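SVS_variant_AS1 (Streptomyces sp. CWA1, PDB 6TJA) probably cyclises geranylgeranyl diphosphate to the polycyclic diterpene spiroviolene, as an engineered ancestral form of a bacterial terpene cyclase. Local coordinates at residues V33-R38 with T76-Y81; I52-A57 with W82-D87; E45-W50 with G123-P128; A61-T66 with A193-A198. One frame throughout, in Å; residues are numbered along the deposited sequence.

Interaction 1. Residues V33-R38 with T76-Y81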
# COMPACT_ATOMS: atom_id res chain seq x y z
N VAL A 33 -26.45 -10.92 6.58
CA VAL A 33 -27.62 -10.12 6.37
C VAL A 33 -27.97 -9.38 7.63
O VAL A 33 -28.34 -8.25 7.55
CB VAL A 33 -28.79 -10.96 5.88
CG1 VAL A 33 -30.04 -10.13 5.90
CG2 VAL A 33 -28.52 -11.47 4.50
N GLU A 34 -27.84 -9.99 8.79
CA GLU A 34 -28.15 -9.25 9.99
C GLU A 34 -27.12 -8.18 10.29
O GLU A 34 -27.48 -7.12 10.66
CB GLU A 34 -28.58 -10.08 11.21
CG GLU A 34 -27.79 -11.31 11.60
CD GLU A 34 -28.64 -12.44 12.22
OE1 GLU A 34 -29.87 -12.51 12.00
OE2 GLU A 34 -28.07 -13.29 12.91
N TRP A 35 -25.86 -8.48 10.11
CA TRP A 35 -24.77 -7.47 10.30
C TRP A 35 -25.02 -6.24 9.43
O TRP A 35 -24.81 -5.11 9.93
CB TRP A 35 -23.39 -8.05 9.99
CG TRP A 35 -22.26 -7.08 10.06
CD1 TRP A 35 -21.46 -6.82 11.14
CD2 TRP A 35 -21.76 -6.27 8.99
NE1 TRP A 35 -20.50 -5.91 10.80
CE2 TRP A 35 -20.65 -5.55 9.49
CE3 TRP A 35 -22.09 -6.12 7.64
CZ2 TRP A 35 -19.91 -4.68 8.70
CZ3 TRP A 35 -21.35 -5.28 6.85
CH2 TRP A 35 -20.28 -4.55 7.38
N ILE A 36 -25.40 -6.48 8.17
CA ILE A 36 -25.63 -5.44 7.13
C ILE A 36 -26.70 -4.48 7.65
O ILE A 36 -26.46 -3.27 7.56
CB ILE A 36 -26.01 -6.04 5.76
CG1 ILE A 36 -24.84 -6.79 5.13
CG2 ILE A 36 -26.54 -4.97 4.82
CD1 ILE A 36 -25.21 -7.55 3.87
N ARG A 37 -27.83 -5.00 8.15
CA ARG A 37 -28.99 -4.21 8.67
C ARG A 37 -28.53 -3.35 9.86
O ARG A 37 -28.94 -2.18 9.93
CB ARG A 37 -30.16 -5.14 9.00
CG ARG A 37 -30.66 -5.91 7.78
CD ARG A 37 -32.04 -6.54 7.83
NE ARG A 37 -32.64 -6.24 6.53
CZ ARG A 37 -33.09 -7.11 5.63
NH1 ARG A 37 -33.09 -8.42 5.88
NH2 ARG A 37 -33.58 -6.65 4.48
N ARG A 38 -27.66 -3.87 10.73
CA ARG A 38 -27.16 -3.16 11.93
C ARG A 38 -25.94 -2.28 11.63
O ARG A 38 -25.56 -1.50 12.51
CB ARG A 38 -26.81 -4.20 13.00
CG ARG A 38 -28.02 -4.88 13.62
CD ARG A 38 -27.70 -6.19 14.32
NE ARG A 38 -28.89 -6.78 14.92
CZ ARG A 38 -29.89 -7.37 14.26
NH1 ARG A 38 -29.89 -7.47 12.94
NH2 ARG A 38 -30.91 -7.86 14.95
N THR A 76 -14.60 -12.26 6.64
CA THR A 76 -14.07 -12.03 5.27
C THR A 76 -15.26 -11.78 4.33
O THR A 76 -15.17 -10.83 3.55
CB THR A 76 -13.16 -13.18 4.86
OG1 THR A 76 -13.92 -14.38 4.95
CG2 THR A 76 -11.93 -13.28 5.74
N SER A 77 -16.37 -12.52 4.46
CA SER A 77 -17.59 -12.27 3.64
C SER A 77 -18.11 -10.83 3.86
O SER A 77 -18.46 -10.19 2.90
CB SER A 77 -18.66 -13.29 3.91
OG SER A 77 -18.30 -14.54 3.35
N LEU A 78 -18.12 -10.33 5.09
CA LEU A 78 -18.56 -8.93 5.38
C LEU A 78 -17.75 -7.93 4.54
O LEU A 78 -18.35 -7.02 3.93
CB LEU A 78 -18.40 -8.64 6.87
CG LEU A 78 -19.31 -9.46 7.79
CD1 LEU A 78 -19.21 -8.95 9.21
CD2 LEU A 78 -20.75 -9.41 7.31
N PHE A 79 -16.43 -8.07 4.49
CA PHE A 79 -15.59 -7.13 3.71
C PHE A 79 -16.00 -7.20 2.24
O PHE A 79 -15.82 -6.21 1.56
CB PHE A 79 -14.09 -7.37 3.79
CG PHE A 79 -13.34 -6.42 2.90
CD1 PHE A 79 -13.23 -5.07 3.24
CD2 PHE A 79 -12.78 -6.84 1.71
CE1 PHE A 79 -12.54 -4.18 2.43
CE2 PHE A 79 -12.17 -5.93 0.86
CZ PHE A 79 -12.05 -4.60 1.22
N VAL A 80 -16.46 -8.35 1.75
CA VAL A 80 -16.85 -8.41 0.31
C VAL A 80 -18.13 -7.57 0.12
O VAL A 80 -18.20 -6.87 -0.94
CB VAL A 80 -17.03 -9.83 -0.25
CG1 VAL A 80 -17.59 -9.78 -1.67
CG2 VAL A 80 -15.72 -10.59 -0.20
N TYR A 81 -19.07 -7.62 1.08
CA TYR A 81 -20.29 -6.76 1.06
C TYR A 81 -19.85 -5.28 1.06
O TYR A 81 -20.30 -4.45 0.21
CB TYR A 81 -21.23 -7.07 2.22
CG TYR A 81 -22.05 -8.33 2.07
CD1 TYR A 81 -23.11 -8.38 1.20
CD2 TYR A 81 -21.74 -9.47 2.78
CE1 TYR A 81 -23.86 -9.54 1.04
CE2 TYR A 81 -22.50 -10.62 2.66
CZ TYR A 81 -23.56 -10.66 1.78
OH TYR A 81 -24.26 -11.80 1.62

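Interaction 2. Residues I52-A57 with W82-D87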
# COMPACT_ATOMS: atom_id res chain seq x y z
N ILE A 52 -27.44 -6.77 0.03
CA ILE A 52 -27.87 -8.18 0.28
C ILE A 52 -27.84 -8.94 -1.06
O ILE A 52 -27.26 -10.04 -1.12
CB ILE A 52 -29.24 -8.16 0.98
CG1 ILE A 52 -29.09 -7.73 2.44
CG2 ILE A 52 -29.97 -9.50 0.87
CD1 ILE A 52 -30.41 -7.43 3.11
N ALA A 53 -28.37 -8.33 -2.11
CA ALA A 53 -28.55 -8.93 -3.45
C ALA A 53 -27.20 -9.13 -4.16
O ALA A 53 -27.19 -9.82 -5.19
CB ALA A 53 -29.47 -8.04 -4.28
N THR A 54 -26.09 -8.56 -3.68
CA THR A 54 -24.74 -8.97 -4.19
C THR A 54 -24.51 -10.47 -3.92
O THR A 54 -23.80 -11.06 -4.72
CB THR A 54 -23.57 -8.16 -3.62
OG1 THR A 54 -23.49 -8.37 -2.21
CG2 THR A 54 -23.68 -6.69 -3.97
N HIS A 55 -25.12 -11.03 -2.87
CA HIS A 55 -24.86 -12.40 -2.34
C HIS A 55 -23.36 -12.56 -2.15
O HIS A 55 -22.77 -13.47 -2.74
CB HIS A 55 -25.38 -13.50 -3.28
CG HIS A 55 -26.83 -13.40 -3.58
ND1 HIS A 55 -27.79 -13.87 -2.71
CD2 HIS A 55 -27.48 -12.87 -4.64
CE1 HIS A 55 -28.98 -13.64 -3.22
NE2 HIS A 55 -28.81 -13.03 -4.40
N SER A 56 -22.75 -11.68 -1.37
CA SER A 56 -21.28 -11.71 -1.20
C SER A 56 -20.88 -12.91 -0.35
O SER A 56 -19.74 -13.36 -0.48
CB SER A 56 -20.79 -10.40 -0.68
OG SER A 56 -21.04 -9.40 -1.66
N ALA A 57 -21.78 -13.48 0.46
CA ALA A 57 -21.47 -14.67 1.29
C ALA A 57 -21.36 -15.89 0.36
O ALA A 57 -20.41 -16.64 0.48
CB ALA A 57 -22.49 -14.86 2.37
N TRP A 82 -19.02 -4.96 2.05
CA TRP A 82 -18.47 -3.61 2.26
C TRP A 82 -17.86 -3.10 0.97
O TRP A 82 -18.16 -1.98 0.61
CB TRP A 82 -17.42 -3.62 3.37
CG TRP A 82 -16.98 -2.24 3.71
CD1 TRP A 82 -17.53 -1.38 4.62
CD2 TRP A 82 -15.89 -1.54 3.10
NE1 TRP A 82 -16.82 -0.21 4.65
CE2 TRP A 82 -15.83 -0.28 3.70
CE3 TRP A 82 -14.95 -1.88 2.12
CZ2 TRP A 82 -14.86 0.66 3.35
CZ3 TRP A 82 -14.02 -0.94 1.75
CH2 TRP A 82 -13.97 0.30 2.36
N LEU A 83 -17.03 -3.91 0.33
CA LEU A 83 -16.31 -3.54 -0.90
C LEU A 83 -17.32 -3.22 -1.99
O LEU A 83 -17.16 -2.16 -2.62
CB LEU A 83 -15.38 -4.68 -1.33
CG LEU A 83 -14.64 -4.47 -2.66
CD1 LEU A 83 -13.42 -3.59 -2.47
CD2 LEU A 83 -14.26 -5.82 -3.22
N PHE A 84 -18.32 -4.06 -2.22
CA PHE A 84 -19.32 -3.80 -3.29
C PHE A 84 -20.03 -2.47 -2.98
O PHE A 84 -20.20 -1.63 -3.86
CB PHE A 84 -20.29 -4.97 -3.49
CG PHE A 84 -19.70 -6.16 -4.19
CD1 PHE A 84 -18.82 -6.00 -5.26
CD2 PHE A 84 -20.01 -7.44 -3.78
CE1 PHE A 84 -18.28 -7.11 -5.90
CE2 PHE A 84 -19.48 -8.55 -4.43
CZ PHE A 84 -18.62 -8.38 -5.49
N ALA A 85 -20.39 -2.28 -1.71
CA ALA A 85 -21.14 -1.10 -1.25
C ALA A 85 -20.26 0.16 -1.40
O ALA A 85 -20.74 1.18 -1.95
CB ALA A 85 -21.58 -1.34 0.17
N PHE A 86 -19.01 0.11 -0.96
CA PHE A 86 -18.08 1.26 -1.04
C PHE A 86 -17.77 1.56 -2.52
O PHE A 86 -17.80 2.72 -2.95
CB PHE A 86 -16.82 0.99 -0.22
CG PHE A 86 -15.86 2.14 -0.15
CD1 PHE A 86 -15.88 3.02 0.92
CD2 PHE A 86 -14.92 2.34 -1.16
CE1 PHE A 86 -14.99 4.08 0.98
CE2 PHE A 86 -14.03 3.41 -1.09
CZ PHE A 86 -14.09 4.28 -0.03
N ASP A 87 -17.53 0.52 -3.31
CA ASP A 87 -17.27 0.72 -4.75
C ASP A 87 -18.46 1.49 -5.35
O ASP A 87 -18.21 2.52 -5.99
CB ASP A 87 -17.03 -0.59 -5.50
CG ASP A 87 -16.67 -0.34 -6.95
OD1 ASP A 87 -15.66 0.37 -7.19
OD2 ASP A 87 -17.40 -0.81 -7.84

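Interaction 3. Residues E45-W50 with G123-P128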
# COMPACT_ATOMS: atom_id res chain seq x y z
N GLU A 45 -33.52 1.53 2.85
CA GLU A 45 -33.92 0.11 2.61
C GLU A 45 -33.52 -0.32 1.19
O GLU A 45 -33.07 -1.46 1.04
CB GLU A 45 -35.42 -0.07 2.85
CG GLU A 45 -35.92 -1.51 2.70
CD GLU A 45 -35.38 -2.50 3.72
OE1 GLU A 45 -34.84 -2.07 4.77
OE2 GLU A 45 -35.50 -3.72 3.47
N GLU A 46 -33.67 0.54 0.18
CA GLU A 46 -33.27 0.22 -1.22
C GLU A 46 -31.78 -0.16 -1.27
O GLU A 46 -31.44 -1.07 -2.06
CB GLU A 46 -33.59 1.40 -2.14
CG GLU A 46 -33.25 1.11 -3.60
CD GLU A 46 -33.56 2.24 -4.57
OE1 GLU A 46 -34.58 2.15 -5.31
OE2 GLU A 46 -32.78 3.22 -4.60
N GLU A 47 -30.91 0.49 -0.49
CA GLU A 47 -29.45 0.24 -0.43
C GLU A 47 -29.17 -1.11 0.26
O GLU A 47 -28.43 -1.91 -0.33
CB GLU A 47 -28.71 1.35 0.31
CG GLU A 47 -28.71 2.67 -0.42
CD GLU A 47 -27.76 3.70 0.18
OE1 GLU A 47 -27.91 4.89 -0.15
OE2 GLU A 47 -26.86 3.30 0.97
N ARG A 48 -29.72 -1.34 1.45
CA ARG A 48 -29.67 -2.64 2.18
C ARG A 48 -30.00 -3.78 1.21
O ARG A 48 -29.24 -4.75 1.16
CB ARG A 48 -30.65 -2.64 3.36
CG ARG A 48 -30.07 -2.08 4.65
CD ARG A 48 -31.03 -2.19 5.82
NE ARG A 48 -32.05 -1.15 5.70
CZ ARG A 48 -31.86 0.13 6.00
NH1 ARG A 48 -30.70 0.55 6.47
NH2 ARG A 48 -32.85 1.00 5.83
N ALA A 49 -31.10 -3.70 0.48
CA ALA A 49 -31.52 -4.77 -0.45
C ALA A 49 -30.50 -4.90 -1.58
O ALA A 49 -30.22 -6.05 -2.00
CB ALA A 49 -32.91 -4.49 -0.98
N TRP A 50 -29.97 -3.78 -2.08
CA TRP A 50 -28.91 -3.80 -3.13
C TRP A 50 -27.70 -4.59 -2.62
O TRP A 50 -27.25 -5.51 -3.33
CB TRP A 50 -28.52 -2.39 -3.59
CG TRP A 50 -27.62 -2.43 -4.78
CD1 TRP A 50 -27.99 -2.45 -6.10
CD2 TRP A 50 -26.18 -2.53 -4.77
NE1 TRP A 50 -26.89 -2.54 -6.90
CE2 TRP A 50 -25.76 -2.59 -6.12
CE3 TRP A 50 -25.21 -2.56 -3.76
CZ2 TRP A 50 -24.41 -2.68 -6.47
CZ3 TRP A 50 -23.88 -2.66 -4.11
CH2 TRP A 50 -23.49 -2.73 -5.45
N GLY A 123 -18.37 11.67 9.89
CA GLY A 123 -19.58 11.68 9.09
C GLY A 123 -19.59 10.62 8.00
O GLY A 123 -20.42 10.68 7.09
N ASP A 124 -18.68 9.66 8.07
CA ASP A 124 -18.64 8.63 7.07
C ASP A 124 -19.24 7.33 7.52
O ASP A 124 -18.72 6.70 8.39
CB ASP A 124 -17.21 8.43 6.80
CG ASP A 124 -17.00 7.94 5.53
OD1 ASP A 124 -17.80 7.13 5.07
OD2 ASP A 124 -16.12 8.41 4.83
N ARG A 125 -20.29 6.88 6.87
CA ARG A 125 -21.00 5.68 7.39
C ARG A 125 -20.26 4.40 6.97
O ARG A 125 -20.51 3.33 7.59
CB ARG A 125 -22.45 5.70 6.91
CG ARG A 125 -22.62 5.66 5.39
CD ARG A 125 -24.09 5.57 5.03
NE ARG A 125 -24.31 5.20 3.63
CZ ARG A 125 -24.20 6.02 2.59
NH1 ARG A 125 -23.83 7.28 2.76
NH2 ARG A 125 -24.44 5.56 1.38
N PHE A 126 -19.37 4.47 5.97
CA PHE A 126 -18.56 3.30 5.54
C PHE A 126 -17.50 2.99 6.61
O PHE A 126 -17.12 1.83 6.70
CB PHE A 126 -18.00 3.51 4.14
CG PHE A 126 -19.06 3.26 3.10
CD1 PHE A 126 -19.46 1.96 2.80
CD2 PHE A 126 -19.68 4.32 2.45
CE1 PHE A 126 -20.49 1.73 1.89
CE2 PHE A 126 -20.70 4.08 1.54
CZ PHE A 126 -21.11 2.79 1.26
N VAL A 127 -17.07 3.99 7.39
CA VAL A 127 -15.85 3.84 8.23
C VAL A 127 -16.13 2.92 9.43
O VAL A 127 -15.38 1.97 9.61
CB VAL A 127 -15.20 5.18 8.61
CG1 VAL A 127 -14.37 5.10 9.88
CG2 VAL A 127 -14.38 5.71 7.45
N PRO A 128 -17.17 3.14 10.26
CA PRO A 128 -17.42 2.27 11.42
C PRO A 128 -17.60 0.80 11.01
O PRO A 128 -17.03 -0.06 11.65
CB PRO A 128 -18.69 2.83 12.09
CG PRO A 128 -18.75 4.28 11.59
CD PRO A 128 -18.15 4.24 10.19

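Interaction 4. Residues A61-T66 with A193-A198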
# COMPACT_ATOMS: atom_id res chain seq x y z
N ALA A 61 -17.71 -17.74 0.05
CA ALA A 61 -17.88 -19.16 0.43
C ALA A 61 -17.29 -20.07 -0.66
O ALA A 61 -16.98 -21.25 -0.38
CB ALA A 61 -19.35 -19.43 0.69
N ARG A 62 -17.19 -19.55 -1.88
CA ARG A 62 -16.52 -20.21 -3.03
C ARG A 62 -15.00 -20.02 -3.01
O ARG A 62 -14.30 -20.84 -3.63
CB ARG A 62 -17.11 -19.69 -4.34
CG ARG A 62 -18.60 -19.99 -4.47
CD ARG A 62 -19.09 -19.23 -5.69
NE ARG A 62 -20.52 -19.39 -5.91
CZ ARG A 62 -21.06 -20.44 -6.50
NH1 ARG A 62 -20.30 -21.41 -6.97
NH2 ARG A 62 -22.37 -20.51 -6.62
N PHE A 63 -14.50 -19.02 -2.32
CA PHE A 63 -13.08 -18.78 -2.21
C PHE A 63 -12.46 -19.64 -1.12
O PHE A 63 -11.39 -20.09 -1.26
CB PHE A 63 -12.80 -17.32 -1.90
CG PHE A 63 -12.82 -16.43 -3.09
CD1 PHE A 63 -13.93 -16.37 -3.89
CD2 PHE A 63 -11.73 -15.68 -3.42
CE1 PHE A 63 -13.96 -15.58 -4.99
CE2 PHE A 63 -11.75 -14.88 -4.52
CZ PHE A 63 -12.86 -14.82 -5.30
N ALA A 64 -13.20 -19.87 -0.05
CA ALA A 64 -12.73 -20.63 1.08
C ALA A 64 -13.78 -21.67 1.47
O ALA A 64 -14.37 -21.59 2.51
CB ALA A 64 -12.44 -19.70 2.22
N PRO A 65 -13.98 -22.65 0.63
CA PRO A 65 -15.05 -23.59 0.89
C PRO A 65 -14.84 -24.63 1.99
O PRO A 65 -15.74 -25.35 2.20
CB PRO A 65 -15.29 -24.22 -0.47
CG PRO A 65 -13.99 -24.13 -1.15
CD PRO A 65 -13.25 -22.97 -0.60
N THR A 66 -13.69 -24.72 2.64
CA THR A 66 -13.47 -25.68 3.75
C THR A 66 -13.03 -24.93 5.01
O THR A 66 -12.58 -25.60 5.94
CB THR A 66 -12.52 -26.79 3.32
OG1 THR A 66 -11.22 -26.21 3.18
CG2 THR A 66 -12.96 -27.43 2.03
N ALA A 193 -6.26 -11.60 -0.39
CA ALA A 193 -5.46 -11.47 0.85
C ALA A 193 -6.30 -11.90 2.06
O ALA A 193 -5.73 -12.00 3.12
CB ALA A 193 -4.94 -10.05 1.04
N MET A 194 -7.62 -12.10 1.91
CA MET A 194 -8.48 -12.64 3.00
C MET A 194 -8.52 -14.18 3.01
O MET A 194 -9.11 -14.72 3.95
CB MET A 194 -9.92 -12.15 2.87
CG MET A 194 -10.06 -10.67 2.99
SD MET A 194 -11.78 -10.31 3.18
CE MET A 194 -12.45 -10.66 1.56
N LEU A 195 -7.93 -14.89 2.06
CA LEU A 195 -7.94 -16.35 2.06
C LEU A 195 -7.36 -16.96 3.33
O LEU A 195 -7.96 -17.77 3.93
CB LEU A 195 -7.24 -16.91 0.83
CG LEU A 195 -7.90 -16.89 -0.54
CD1 LEU A 195 -6.98 -17.18 -1.70
CD2 LEU A 195 -9.14 -17.74 -0.61
N GLU A 196 -6.20 -16.50 3.71
CA GLU A 196 -5.47 -16.90 4.87
C GLU A 196 -6.25 -16.69 6.14
O GLU A 196 -6.17 -17.45 7.05
CB GLU A 196 -4.28 -15.97 4.96
CG GLU A 196 -2.99 -16.60 4.68
CD GLU A 196 -1.89 -15.78 5.23
OE1 GLU A 196 -1.59 -14.74 4.69
OE2 GLU A 196 -1.30 -16.21 6.19
N ILE A 197 -6.94 -15.58 6.18
CA ILE A 197 -7.78 -15.14 7.33
C ILE A 197 -8.99 -16.07 7.44
O ILE A 197 -9.32 -16.48 8.55
CB ILE A 197 -8.13 -13.64 7.21
CG1 ILE A 197 -6.85 -12.79 7.25
CG2 ILE A 197 -9.11 -13.23 8.28
CD1 ILE A 197 -7.08 -11.32 7.05
N ALA A 198 -9.64 -16.41 6.35
CA ALA A 198 -10.80 -17.26 6.43
C ALA A 198 -10.45 -18.67 6.89
O ALA A 198 -11.06 -19.24 7.72
CB ALA A 198 -11.47 -17.32 5.09

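Interaction 1. Residues V33-R38 with T76-Y81
Trp35 lays its indole over the branched end of Leu78. With chi1 at 175°, CG lies opposite the backbone N and the ring is carried out from its helix to the neighbouring one. CB begins the contact at 4.0 Å from Leu78 CD2. Beyond CG the five-membered ring takes Leu78 CD1 almost exactly over its centre, 3.5 Å from the centroid and 1° off the normal, a CH-pi contact. Leu78 CD2 lies beside the ring junction, 3.6 Å from Trp35 CE3. At the polar tip, NE1 turns to Asp132 OD2 on helix 126-140, so the flat indole gives the forked leucine a broad apolar face and still places an N-H. This is helix-on-helix packing in the all-alpha class I terpene cyclase fold, helix 25-38 lying against helix 70-91. With an alanine at Trp35, both methyls of Leu78 would probably face a gap and Asp132 would lose its indole N-H. One residue on, Ile36, whose CG1-CD1 arm is extended, repeats the theme with the roles exchanged: its CD1 sits over the face of the Tyr81 ring, 3.7 Å from the centroid and 17° off the normal, while the Tyr81 hydroxyl makes a weak hydrogen bond with Ala57 N.

Interaction 2. Residues I52-A57 with W82-D87
Thr54, in the short connection between helix 45-52 and helix 56-61, and Ser56, the first residue of the latter, meet the Phe84 ring. A type I beta turn from Ile52 to His55 makes the bend, closed by His55 N to Ile52 O at 2.9 Å, and His55, with positive phi, then occupies the N-cap position of helix 56-61. Opposite lies helix 70-91 of the class I terpene cyclase fold; the sequence starting at Asp87 resembles the aspartate-rich motif that binds magnesium in relatives.

The apolar contacts come from Thr54. Its CB stands 3.6 Å from Phe84 CD2 and looks at the ring obliquely, while Thr54 CG2 packs against the root of the side chain, 3.8 Å from Phe84 CB. A beta-branched residue suits this place because one branch can pack while the other bonds.

The polar contacts are local, within the turn and the residues next to it. With chi1 at 63°, Thr54 OG1 lies between its own N and carbonyl carbon, where it takes a hydrogen bond from Ser56 OG at 2.7 Å and also bonds to Val51 O. Were a valine to replace Thr54, Ser56 OG would probably lose its acceptor and be set free to turn, and Val51 O would lose a partner.

Where the two kinds of contact meet is the rim of the phenyl group. Ser56 OG lies in the ring plane at its edge, 3.1 Å from Phe84 CD2 and 3.3 Å from Phe84 CE2, so the oxygen faces ring C-H groups and not the pi cloud.

Interaction 3. Residues E45-W50 with G123-P128
Glu47 and Arg125 meet through the ends of long side chains, their CA atoms 12.7 Å apart. The ionic part is a salt bridge of modest quality: Arg125 NH2 stands 3.3 Å from Glu47 OE2, and its hydrogen bond is weak, bent to 137° at the hydrogen. Carboxylate and guanidinium planes are 45° apart, and Glu47 OE1 stays 3.9 Å from Arg125 NH2, so the pair is one-pronged. Extended chains on both sides suit the distance; chi1 of Arg125 at 62° sets CG between the backbone N and carbonyl carbon, from where the chain runs straight to NE. Two further ion pairs flank this one: within helix 45-52, Arg48 NE to Glu45 OE1 at 3.1 Å is nearly straight, and on the other side Asp124 OD1 forms a salt bridge with Arg90.

Hydrogen bonds to the backbone steady both ends. Arg125 NE, its stronger link, donates to Met41 O, while Glu47 OE2 also receives a weak bond from Ala43 N. Just before the turn that leads into helix 126-140, Asp124 OD1 accepts from Phe126 N at 3.2 Å, a capping bond.

Packing adds one contact: Phe126 CE2 lies over one face of the Arg125 guanidinium, 4.0 Å off its plane and toward the rim.

This is a surface salt bridge of the all-alpha terpene cyclase fold, spanning from helix 45-52 to the entry of helix 126-140, and helix 70-91 borders both: Glu47 touches its His89, and Phe126 packs on its Ala85 and Arg90.

Interaction 4. Residues A61-T66 with A193-A198
Phe63 and Ala64, buried residues in the loop that joins helix 56-61 to helix 70-91 of this all-alpha terpene cyclase fold, pack against Leu195 and Ala198 of the short helix 195-199. Phe63 comes first. Its carbonyl O lies 3.3 Å from Leu195 CD2, and its CB is 3.9 Å from that same methyl, which sits at the ring edge, near the ring plane. The leucine bond at CA does not aim at the loop; its chi1 of -75° turns CG opposite the carbonyl carbon, and the end of the chain then comes nearer. A flat, bulky phenylalanine fits here because the rest of its ring meets those of Phe59, Phe60 and Phe192, an aromatic cluster to which Leu195 adds one aliphatic member. At Ala64 the backbones draw close, its CA standing 6.5 Å from that of Leu195, and the short alanine side chain suits this approach. A bound PEG fragment, probably from the crystallisation liquor, comes within about 3 Å of the Ala64 methyl. Small residues meet small here: Ala198, one helical turn after Met194, whose O accepts from its N, presents its methyl so that Ala64 CB and Ala198 CB stand 3.9 Å apart.

Interactions 1 and 2 share helix 70-91 and touch directly, Val80 CG1 lying 3.4 Å from Ser56 CB. Both rely on aromatic rings, but interaction 1 is buried and apolar, with methyls over ring faces, whereas the partly buried interaction 2 adds a serine hydroxyl at a ring edge. Interaction 4 is also buried and mainly apolar, yet it joins a loop to a short helix; Met194 connects it to interaction 1 by packing on Phe79 and Val80. Interaction 3, at the surface, is the ionic one. It still reaches the interior, for Trp82 NE1 lies 2.9 Å from Phe126 O. Interactions 3 and 4 stand far apart, their nearest atoms about 14 Å from each other.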